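Local coordinates for cell shape-determining protein MreC (PDB 2J5U), which is probably involved in forming and maintaining the rod shape of the bacterial cell, at residues 198-202 and 203-207; 151-154 and 155-158; 77-80 and 81-84. All coordinates share one frame; numbering follows the deposited sequence.

Interaction 1: 198-202 and 203-207; sequences ETDKM and GLSQT
Asp200 turns its carboxylate inward across the loop toward Ser205, and the serine hydroxyl turns back to meet it. With CG set between the backbone N and the carbonyl carbon (chi1 69°), the aspartate brings OD1 to 3.1 Å from Ser205 N. This N-H arrives on the syn side of the oxygen, only 15° out of the carboxylate plane. Ser205 OG adds a weak, longer bond to OD1, so one oxygen takes both the main-chain and side-chain donors of the same residue. The backbone of Asp200 also takes part: its carbonyl O weakly accepts Gly203 N at 2.9 Å, rounding the tip. Gly203 has positive phi, which carries the chain back toward the second strand. At the far end of the loop Met202 and Leu204 run alongside each other on a common heading, with Met202 CB 3.5 Å from Leu204 CG; the methionine chain then bends away. Nearer the barrel, Thr199 and Gln206 form a non-hydrogen-bonded antiparallel pair whose side chains share a face and cross obliquely, Thr199 OG1 lying 4.2 Å from Gln206 CG. The amide NE2 of Gln206 binds Met168 O and Pro165 O instead. Glu198 and Thr207 follow as the hydrogen-bonded pair, with Thr207 N 2.8 Å from Glu198 O. The contact is the tip of the beta hairpin joining strands 190-199 and 205-212. The polar pairing of Asp200 with Ser205 is consistent with OD1 helping to hold this largely exposed turn, through one sound N-H bond and one weak hydroxyl bond.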
ATOM      1  N   GLU A 198     -43.817 -23.614  57.183  1.00 78.69           N
ATOM      2  CA  GLU A 198     -45.238 -23.607  56.879  1.00 81.11           C
ATOM      3  C   GLU A 198     -45.630 -22.327  56.167  1.00 82.61           C
ATOM      4  O   GLU A 198     -44.886 -21.347  56.177  1.00 82.30           O
ATOM      5  CB  GLU A 198     -46.066 -23.777  58.156  1.00 82.44           C
ATOM      6  CG  GLU A 198     -46.312 -22.510  58.950  1.00 84.94           C
ATOM      7  CD  GLU A 198     -46.998 -22.782  60.286  1.00 88.05           C
ATOM      8  OE1 GLU A 198     -47.527 -21.814  60.886  1.00 88.91           O
ATOM      9  OE2 GLU A 198     -46.997 -23.956  60.740  1.00 87.71           O
ATOM     10  N   THR A 199     -46.799 -22.355  55.535  1.00 84.47           N
ATOM     11  CA  THR A 199     -47.332 -21.212  54.804  1.00 86.66           C
ATOM     12  C   THR A 199     -48.329 -20.515  55.700  1.00 88.90           C
ATOM     13  O   THR A 199     -49.044 -21.177  56.446  1.00 89.90           O
ATOM     14  CB  THR A 199     -48.064 -21.662  53.535  1.00 86.39           C
ATOM     15  OG1 THR A 199     -47.118 -22.206  52.604  1.00 84.34           O
ATOM     16  CG2 THR A 199     -48.811 -20.494  52.907  1.00 85.24           C
ATOM     17  N   ASP A 200     -48.387 -19.188  55.634  1.00 91.86           N
ATOM     18  CA  ASP A 200     -49.323 -18.459  56.478  1.00 96.06           C
ATOM     19  C   ASP A 200     -50.696 -18.383  55.820  1.00 97.11           C
ATOM     20  O   ASP A 200     -50.822 -18.560  54.605  1.00 96.29           O
ATOM     21  CB  ASP A 200     -48.798 -17.055  56.782  1.00 98.84           C
ATOM     22  CG  ASP A 200     -48.806 -16.162  55.567  1.00102.75           C
ATOM     23  OD1 ASP A 200     -48.144 -16.526  54.575  1.00104.00           O
ATOM     24  OD2 ASP A 200     -49.474 -15.100  55.602  1.00104.64           O
ATOM     25  N   LYS A 201     -51.717 -18.128  56.637  1.00 99.00           N
ATOM     26  CA  LYS A 201     -53.104 -18.050  56.180  1.00100.74           C
ATOM     27  C   LYS A 201     -53.317 -17.281  54.884  1.00101.54           C
ATOM     28  O   LYS A 201     -53.946 -17.790  53.958  1.00101.47           O
ATOM     29  CB  LYS A 201     -53.990 -17.466  57.290  1.00101.06           C
ATOM     30  CG  LYS A 201     -53.337 -16.357  58.092  1.00102.33           C
ATOM     31  CD  LYS A 201     -54.267 -15.816  59.167  1.00102.59           C
ATOM     32  CE  LYS A 201     -53.653 -14.596  59.840  1.00103.58           C
ATOM     33  NZ  LYS A 201     -54.614 -13.871  60.717  1.00103.59           N
ATOM     34  N   MET A 202     -52.792 -16.064  54.809  1.00102.49           N
ATOM     35  CA  MET A 202     -52.951 -15.251  53.606  1.00103.41           C
ATOM     36  C   MET A 202     -52.465 -15.957  52.333  1.00101.64           C
ATOM     37  O   MET A 202     -53.070 -15.819  51.272  1.00101.08           O
ATOM     38  CB  MET A 202     -52.202 -13.917  53.759  1.00107.22           C
ATOM     39  CG  MET A 202     -52.560 -13.110  55.005  1.00111.10           C
ATOM     40  SD  MET A 202     -54.321 -13.184  55.439  1.00117.51           S
ATOM     41  CE  MET A 202     -55.073 -12.197  54.131  1.00114.94           C
ATOM     42  N   GLY A 203     -51.376 -16.715  52.446  1.00 99.98           N
ATOM     43  CA  GLY A 203     -50.817 -17.398  51.290  1.00 97.14           C
ATOM     44  C   GLY A 203     -49.841 -16.480  50.564  1.00 96.09           C
ATOM     45  O   GLY A 203     -49.467 -16.721  49.416  1.00 95.78           O
ATOM     46  N   LEU A 204     -49.416 -15.425  51.258  1.00 94.53           N
ATOM     47  CA  LEU A 204     -48.499 -14.423  50.713  1.00 91.92           C
ATOM     48  C   LEU A 204     -47.025 -14.686  51.015  1.00 89.06           C
ATOM     49  O   LEU A 204     -46.150 -14.241  50.276  1.00 88.87           O
ATOM     50  CB  LEU A 204     -48.864 -13.041  51.269  1.00 94.32           C
ATOM     51  CG  LEU A 204     -50.305 -12.555  51.087  1.00 95.87           C
ATOM     52  CD1 LEU A 204     -50.533 -11.290  51.918  1.00 95.89           C
ATOM     53  CD2 LEU A 204     -50.575 -12.303  49.608  1.00 95.40           C
ATOM     54  N   SER A 205     -46.751 -15.393  52.105  1.00 85.62           N
ATOM     55  CA  SER A 205     -45.376 -15.676  52.498  1.00 81.91           C
ATOM     56  C   SER A 205     -45.269 -16.986  53.257  1.00 79.74           C
ATOM     57  O   SER A 205     -46.258 -17.685  53.440  1.00 80.74           O
ATOM     58  CB  SER A 205     -44.859 -14.547  53.386  1.00 81.23           C
ATOM     59  OG  SER A 205     -45.754 -14.315  54.461  1.00 80.30           O
ATOM     60  N   GLN A 206     -44.061 -17.317  53.694  1.00 76.62           N
ATOM     61  CA  GLN A 206     -43.842 -18.530  54.464  1.00 73.89           C
ATOM     62  C   GLN A 206     -43.274 -18.160  55.823  1.00 72.72           C
ATOM     63  O   GLN A 206     -42.835 -17.035  56.039  1.00 72.78           O
ATOM     64  CB  GLN A 206     -42.867 -19.469  53.758  1.00 72.36           C
ATOM     65  CG  GLN A 206     -43.438 -20.196  52.569  1.00 71.73           C
ATOM     66  CD  GLN A 206     -42.418 -21.111  51.928  1.00 71.75           C
ATOM     67  OE1 GLN A 206     -42.133 -22.196  52.425  1.00 71.16           O
ATOM     68  NE2 GLN A 206     -41.842 -20.662  50.823  1.00 72.69           N
ATOM     69  N   THR A 207     -43.291 -19.113  56.742  1.00 70.99           N
ATOM     70  CA  THR A 207     -42.766 -18.882  58.069  1.00 68.87           C
ATOM     71  C   THR A 207     -41.985 -20.112  58.448  1.00 68.28           C
ATOM     72  O   THR A 207     -42.481 -21.226  58.323  1.00 69.55           O
ATOM     73  CB  THR A 207     -43.893 -18.680  59.090  1.00 69.19           C
ATOM     74  OG1 THR A 207     -44.733 -17.602  58.663  1.00 69.40           O
ATOM     75  CG2 THR A 207     -43.317 -18.354  60.464  1.00 69.50           C
TER

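Interaction 2: 151-154 and 155-158; sequences GYDS and DTKL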
ATOM      1  N   GLY A 151     -40.422 -13.572  67.579  1.00 62.95           N
ATOM      2  CA  GLY A 151     -41.269 -14.430  68.385  1.00 63.57           C
ATOM      3  C   GLY A 151     -40.608 -15.710  68.847  1.00 64.74           C
ATOM      4  O   GLY A 151     -39.981 -16.421  68.060  1.00 66.61           O
ATOM      5  N   TYR A 152     -40.742 -16.005  70.135  1.00 64.60           N
ATOM      6  CA  TYR A 152     -40.168 -17.214  70.701  1.00 65.77           C
ATOM      7  C   TYR A 152     -41.264 -18.018  71.396  1.00 67.73           C
ATOM      8  O   TYR A 152     -42.130 -17.457  72.066  1.00 68.38           O
ATOM      9  CB  TYR A 152     -39.054 -16.868  71.693  1.00 63.13           C
ATOM     10  CG  TYR A 152     -38.432 -18.085  72.330  1.00 64.02           C
ATOM     11  CD1 TYR A 152     -38.642 -18.384  73.678  1.00 63.27           C
ATOM     12  CD2 TYR A 152     -37.641 -18.950  71.585  1.00 63.98           C
ATOM     13  CE1 TYR A 152     -38.071 -19.514  74.262  1.00 62.88           C
ATOM     14  CE2 TYR A 152     -37.065 -20.087  72.162  1.00 64.68           C
ATOM     15  CZ  TYR A 152     -37.281 -20.359  73.496  1.00 64.25           C
ATOM     16  OH  TYR A 152     -36.675 -21.458  74.055  1.00 66.17           O
ATOM     17  N   ASP A 153     -41.234 -19.334  71.215  1.00 69.86           N
ATOM     18  CA  ASP A 153     -42.218 -20.210  71.826  1.00 71.46           C
ATOM     19  C   ASP A 153     -41.516 -21.023  72.909  1.00 71.80           C
ATOM     20  O   ASP A 153     -40.653 -21.851  72.611  1.00 69.66           O
ATOM     21  CB  ASP A 153     -42.822 -21.122  70.762  1.00 75.39           C
ATOM     22  CG  ASP A 153     -44.015 -21.899  71.272  1.00 79.57           C
ATOM     23  OD1 ASP A 153     -43.819 -22.877  72.027  1.00 82.48           O
ATOM     24  OD2 ASP A 153     -45.153 -21.523  70.922  1.00 81.46           O
ATOM     25  N   SER A 154     -41.889 -20.768  74.164  1.00 72.89           N
ATOM     26  CA  SER A 154     -41.300 -21.431  75.331  1.00 73.64           C
ATOM     27  C   SER A 154     -41.409 -22.944  75.299  1.00 74.84           C
ATOM     28  O   SER A 154     -40.517 -23.647  75.771  1.00 74.75           O
ATOM     29  CB  SER A 154     -41.970 -20.932  76.602  1.00 72.82           C
ATOM     30  OG  SER A 154     -42.334 -19.577  76.468  1.00 73.88           O
ATOM     31  N   ASP A 155     -42.516 -23.434  74.750  1.00 76.47           N
ATOM     32  CA  ASP A 155     -42.771 -24.865  74.657  1.00 78.66           C
ATOM     33  C   ASP A 155     -41.939 -25.551  73.584  1.00 78.84           C
ATOM     34  O   ASP A 155     -41.165 -26.463  73.889  1.00 80.00           O
ATOM     35  CB  ASP A 155     -44.257 -25.105  74.395  1.00 81.50           C
ATOM     36  CG  ASP A 155     -45.141 -24.456  75.451  1.00 86.17           C
ATOM     37  OD1 ASP A 155     -46.385 -24.575  75.357  1.00 87.85           O
ATOM     38  OD2 ASP A 155     -44.588 -23.822  76.381  1.00 88.42           O
ATOM     39  N   THR A 156     -42.091 -25.113  72.335  1.00 77.65           N
ATOM     40  CA  THR A 156     -41.342 -25.706  71.233  1.00 76.48           C
ATOM     41  C   THR A 156     -39.884 -25.288  71.232  1.00 75.20           C
ATOM     42  O   THR A 156     -39.072 -25.913  70.555  1.00 75.61           O
ATOM     43  CB  THR A 156     -41.926 -25.326  69.854  1.00 77.96           C
ATOM     44  OG1 THR A 156     -41.656 -23.947  69.572  1.00 79.49           O
ATOM     45  CG2 THR A 156     -43.420 -25.553  69.835  1.00 78.20           C
ATOM     46  N   LYS A 157     -39.551 -24.240  71.988  1.00 73.61           N
ATOM     47  CA  LYS A 157     -38.177 -23.738  72.044  1.00 72.22           C
ATOM     48  C   LYS A 157     -37.740 -23.247  70.650  1.00 69.34           C
ATOM     49  O   LYS A 157     -36.563 -23.316  70.296  1.00 68.88           O
ATOM     50  CB  LYS A 157     -37.223 -24.849  72.516  1.00 74.24           C
ATOM     51  CG  LYS A 157     -36.733 -24.733  73.955  1.00 77.78           C
ATOM     52  CD  LYS A 157     -37.794 -25.096  74.976  1.00 81.32           C
ATOM     53  CE  LYS A 157     -37.297 -24.850  76.410  1.00 84.00           C
ATOM     54  NZ  LYS A 157     -36.035 -25.593  76.742  1.00 85.59           N
ATOM     55  N   LEU A 158     -38.694 -22.746  69.867  1.00 65.57           N
ATOM     56  CA  LEU A 158     -38.406 -22.279  68.516  1.00 63.21           C
ATOM     57  C   LEU A 158     -38.663 -20.798  68.218  1.00 62.27           C
ATOM     58  O   LEU A 158     -39.629 -20.196  68.697  1.00 60.81           O
ATOM     59  CB  LEU A 158     -39.185 -23.121  67.504  1.00 61.79           C
ATOM     60  CG  LEU A 158     -38.844 -24.611  67.492  1.00 62.01           C
ATOM     61  CD1 LEU A 158     -39.657 -25.309  66.423  1.00 60.04           C
ATOM     62  CD2 LEU A 158     -37.356 -24.802  67.244  1.00 60.56           C
TER
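Asp153 OD1 accepts the N-H of Thr156 at 2.8 Å in a nearly straight bond (172°). The donor comes in on the anti side of the oxygen, 25° out of the carboxylate plane. CG stands anti to the backbone N (chi1 -170°), which carries the carboxylate forward over the turn rather than back along the strand. The Asp153 and Thr156 side chains cross at about a right angle, and Thr156 OG1 packs 3.3 Å from Asp153 CB. Behind them Asp153 N donates to Leu158 O at 3.1 Å, while Asp153 O draws weak bonds from Lys157 N and Leu158 N, an arrangement that fits a G1 beta bulge, with Lys157 at positive phi. The Tyr152 ring and the Lys157 chain extend together, the phenol OH lying 3.3 Å from Lys157 CG. The lysine chain bends so that CD comes within 3.2 Å of Ser154 O. Asp155 OD2 lies 4.5 Å from Asp153 OD1, a like-charge proximity that would probably be eased by solvent at this surface turn. The turn links strands 145-153 and 158-165 of the second barrel; Gly151 pairs with Glu160 farther along them, and Leu158 rests on Phe209 and Lys211 of strand 205-212.

Interaction 3: 77-80 and 81-84; sequences SRNP and TNWN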
ATOM      1  N   SER A  77     -25.889 -10.775  86.426  1.00 54.18           N
ATOM      2  CA  SER A  77     -27.167 -10.869  87.125  1.00 54.08           C
ATOM      3  C   SER A  77     -28.297 -11.318  86.222  1.00 54.04           C
ATOM      4  O   SER A  77     -28.399 -10.894  85.079  1.00 55.75           O
ATOM      5  CB  SER A  77     -27.540  -9.532  87.761  1.00 54.62           C
ATOM      6  OG  SER A  77     -28.819  -9.609  88.371  1.00 56.91           O
ATOM      7  N   ARG A  78     -29.149 -12.185  86.746  1.00 54.14           N
ATOM      8  CA  ARG A  78     -30.281 -12.699  85.996  1.00 54.51           C
ATOM      9  C   ARG A  78     -31.360 -13.064  87.007  1.00 56.06           C
ATOM     10  O   ARG A  78     -31.117 -13.814  87.949  1.00 55.43           O
ATOM     11  CB  ARG A  78     -29.859 -13.916  85.179  1.00 51.31           C
ATOM     12  CG  ARG A  78     -30.910 -14.411  84.221  1.00 49.74           C
ATOM     13  CD  ARG A  78     -30.328 -15.437  83.276  1.00 47.73           C
ATOM     14  NE  ARG A  78     -31.286 -15.859  82.264  1.00 47.23           N
ATOM     15  CZ  ARG A  78     -30.982 -16.640  81.233  1.00 50.25           C
ATOM     16  NH1 ARG A  78     -31.924 -16.967  80.362  1.00 48.80           N
ATOM     17  NH2 ARG A  78     -29.740 -17.094  81.068  1.00 50.77           N
ATOM     18  N   ASN A  79     -32.549 -12.508  86.815  1.00 57.00           N
ATOM     19  CA  ASN A  79     -33.648 -12.738  87.728  1.00 57.10           C
ATOM     20  C   ASN A  79     -34.549 -13.858  87.256  1.00 56.14           C
ATOM     21  O   ASN A  79     -35.007 -13.859  86.122  1.00 55.86           O
ATOM     22  CB  ASN A  79     -34.465 -11.453  87.876  1.00 58.59           C
ATOM     23  CG  ASN A  79     -35.473 -11.527  89.006  1.00 59.44           C
ATOM     24  OD1 ASN A  79     -36.092 -12.564  89.245  1.00 60.22           O
ATOM     25  ND2 ASN A  79     -35.652 -10.416  89.698  1.00 58.99           N
ATOM     26  N   PRO A  80     -34.801 -14.848  88.120  1.00 58.28           N
ATOM     27  CA  PRO A  80     -35.681 -15.941  87.694  1.00 58.53           C
ATOM     28  C   PRO A  80     -37.069 -15.461  87.279  1.00 59.08           C
ATOM     29  O   PRO A  80     -37.712 -16.079  86.429  1.00 59.81           O
ATOM     30  CB  PRO A  80     -35.705 -16.888  88.908  1.00 55.86           C
ATOM     31  CG  PRO A  80     -34.975 -16.151  90.005  1.00 57.64           C
ATOM     32  CD  PRO A  80     -34.023 -15.237  89.308  1.00 56.89           C
ATOM     33  N   THR A  81     -37.529 -14.359  87.856  1.00 59.13           N
ATOM     34  CA  THR A  81     -38.844 -13.837  87.493  1.00 60.53           C
ATOM     35  C   THR A  81     -38.943 -13.563  85.986  1.00 61.16           C
ATOM     36  O   THR A  81     -39.987 -13.799  85.388  1.00 62.73           O
ATOM     37  CB  THR A  81     -39.166 -12.532  88.253  1.00 61.62           C
ATOM     38  OG1 THR A  81     -38.990 -12.744  89.661  1.00 62.03           O
ATOM     39  CG2 THR A  81     -40.609 -12.096  87.976  1.00 60.23           C
ATOM     40  N   ASN A  82     -37.866 -13.061  85.382  1.00 59.05           N
ATOM     41  CA  ASN A  82     -37.853 -12.772  83.950  1.00 58.96           C
ATOM     42  C   ASN A  82     -36.597 -13.359  83.289  1.00 59.49           C
ATOM     43  O   ASN A  82     -35.958 -12.746  82.429  1.00 58.16           O
ATOM     44  CB  ASN A  82     -37.955 -11.260  83.713  1.00 57.13           C
ATOM     45  CG  ASN A  82     -36.815 -10.491  84.331  1.00 58.38           C
ATOM     46  OD1 ASN A  82     -36.018 -11.035  85.094  1.00 59.62           O
ATOM     47  ND2 ASN A  82     -36.734  -9.210  84.008  1.00 58.97           N
ATOM     48  N   TRP A  83     -36.281 -14.578  83.706  1.00 58.96           N
ATOM     49  CA  TRP A  83     -35.127 -15.332  83.236  1.00 58.40           C
ATOM     50  C   TRP A  83     -34.900 -15.340  81.724  1.00 59.22           C
ATOM     51  O   TRP A  83     -33.773 -15.159  81.258  1.00 60.15           O
ATOM     52  CB  TRP A  83     -35.253 -16.773  83.737  1.00 56.72           C
ATOM     53  CG  TRP A  83     -33.986 -17.558  83.680  1.00 53.57           C
ATOM     54  CD1 TRP A  83     -33.611 -18.451  82.718  1.00 52.69           C
ATOM     55  CD2 TRP A  83     -32.907 -17.499  84.617  1.00 50.56           C
ATOM     56  NE1 TRP A  83     -32.359 -18.950  82.998  1.00 52.66           N
ATOM     57  CE2 TRP A  83     -31.903 -18.379  84.156  1.00 50.26           C
ATOM     58  CE3 TRP A  83     -32.688 -16.780  85.798  1.00 51.09           C
ATOM     59  CZ2 TRP A  83     -30.700 -18.562  84.834  1.00 48.69           C
ATOM     60  CZ3 TRP A  83     -31.489 -16.959  86.478  1.00 49.45           C
ATOM     61  CH2 TRP A  83     -30.506 -17.843  85.988  1.00 49.20           C
ATOM     62  N   ASN A  84     -35.963 -15.553  80.961  1.00 59.09           N
ATOM     63  CA  ASN A  84     -35.847 -15.616  79.510  1.00 59.99           C
ATOM     64  C   ASN A  84     -35.958 -14.298  78.774  1.00 59.39           C
ATOM     65  O   ASN A  84     -35.895 -14.262  77.550  1.00 61.73           O
ATOM     66  CB  ASN A  84     -36.890 -16.574  78.944  1.00 60.86           C
ATOM     67  CG  ASN A  84     -36.649 -17.992  79.370  1.00 63.45           C
ATOM     68  OD1 ASN A  84     -35.502 -18.425  79.494  1.00 63.07           O
ATOM     69  ND2 ASN A  84     -37.724 -18.736  79.586  1.00 64.48           N
TER
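Between Asn79 and Trp83 the backbone coils through a short 3-10 turn at Pro80 and Thr81, with weak bonds from Asn82 N to Asn79 O and from Trp83 N to Pro80 O. Asn79 OD1 receives Thr81 N at 2.7 Å, closing an Asx turn, and takes the Thr81 hydroxyl OG1 at 2.9 Å as well. Both donors reach the amide oxygen from the same face of its plane, the N-H tilted from that plane and the hydroxyl standing above it. The whole excursion connects strands 68-77 and 86-89, neighbours in the first of the two six-stranded antiparallel barrels of this MreC core. Across the turn, with CG anti to the backbone N (chi1 -172°) and the chain extended on to NE, Arg78 lies over one face of the Trp83 indole. Its guanidinium is stacked flat on the ring system, the planes only 12° apart. CZ sits 3.5 Å from the centroid of the Trp83 five-membered ring, a cation-pi contact, while CD makes a CH-pi contact 3.3 Å from the centroid of the six-membered ring. The same arginine grips Trp83 O side-on with two nitrogens, NE at 2.8 Å and NH1 at 2.7 Å, the carbonyl oxygen lying near the guanidinium plane. Arg78 NH1 also binds Met216 O; Trp83 NE1 donates to Tyr217 O, and the Trp83 and Tyr217 rings meet with their planes at about 50°.

Along the chain the order is interaction 3, interaction 2, interaction 1, each closing before the next begins. Interaction 3 lies in the connection between two strands of the first antiparallel barrel, whereas interactions 1 and 2 are turns of the second and reach the same sheet. Centres of interactions 2 and 3 are about 17 Å apart, with nearest atoms about 5 Å apart, so turns from the two barrels approach each other without touching. Interactions 1 and 2 have centres about 19 Å apart, and interactions 1 and 3 about 34 Å. All three are surface connections, untouched by other chains of the 24-subunit assembly; each joins neighbouring antiparallel strands, so both barrels are built partly from hairpins.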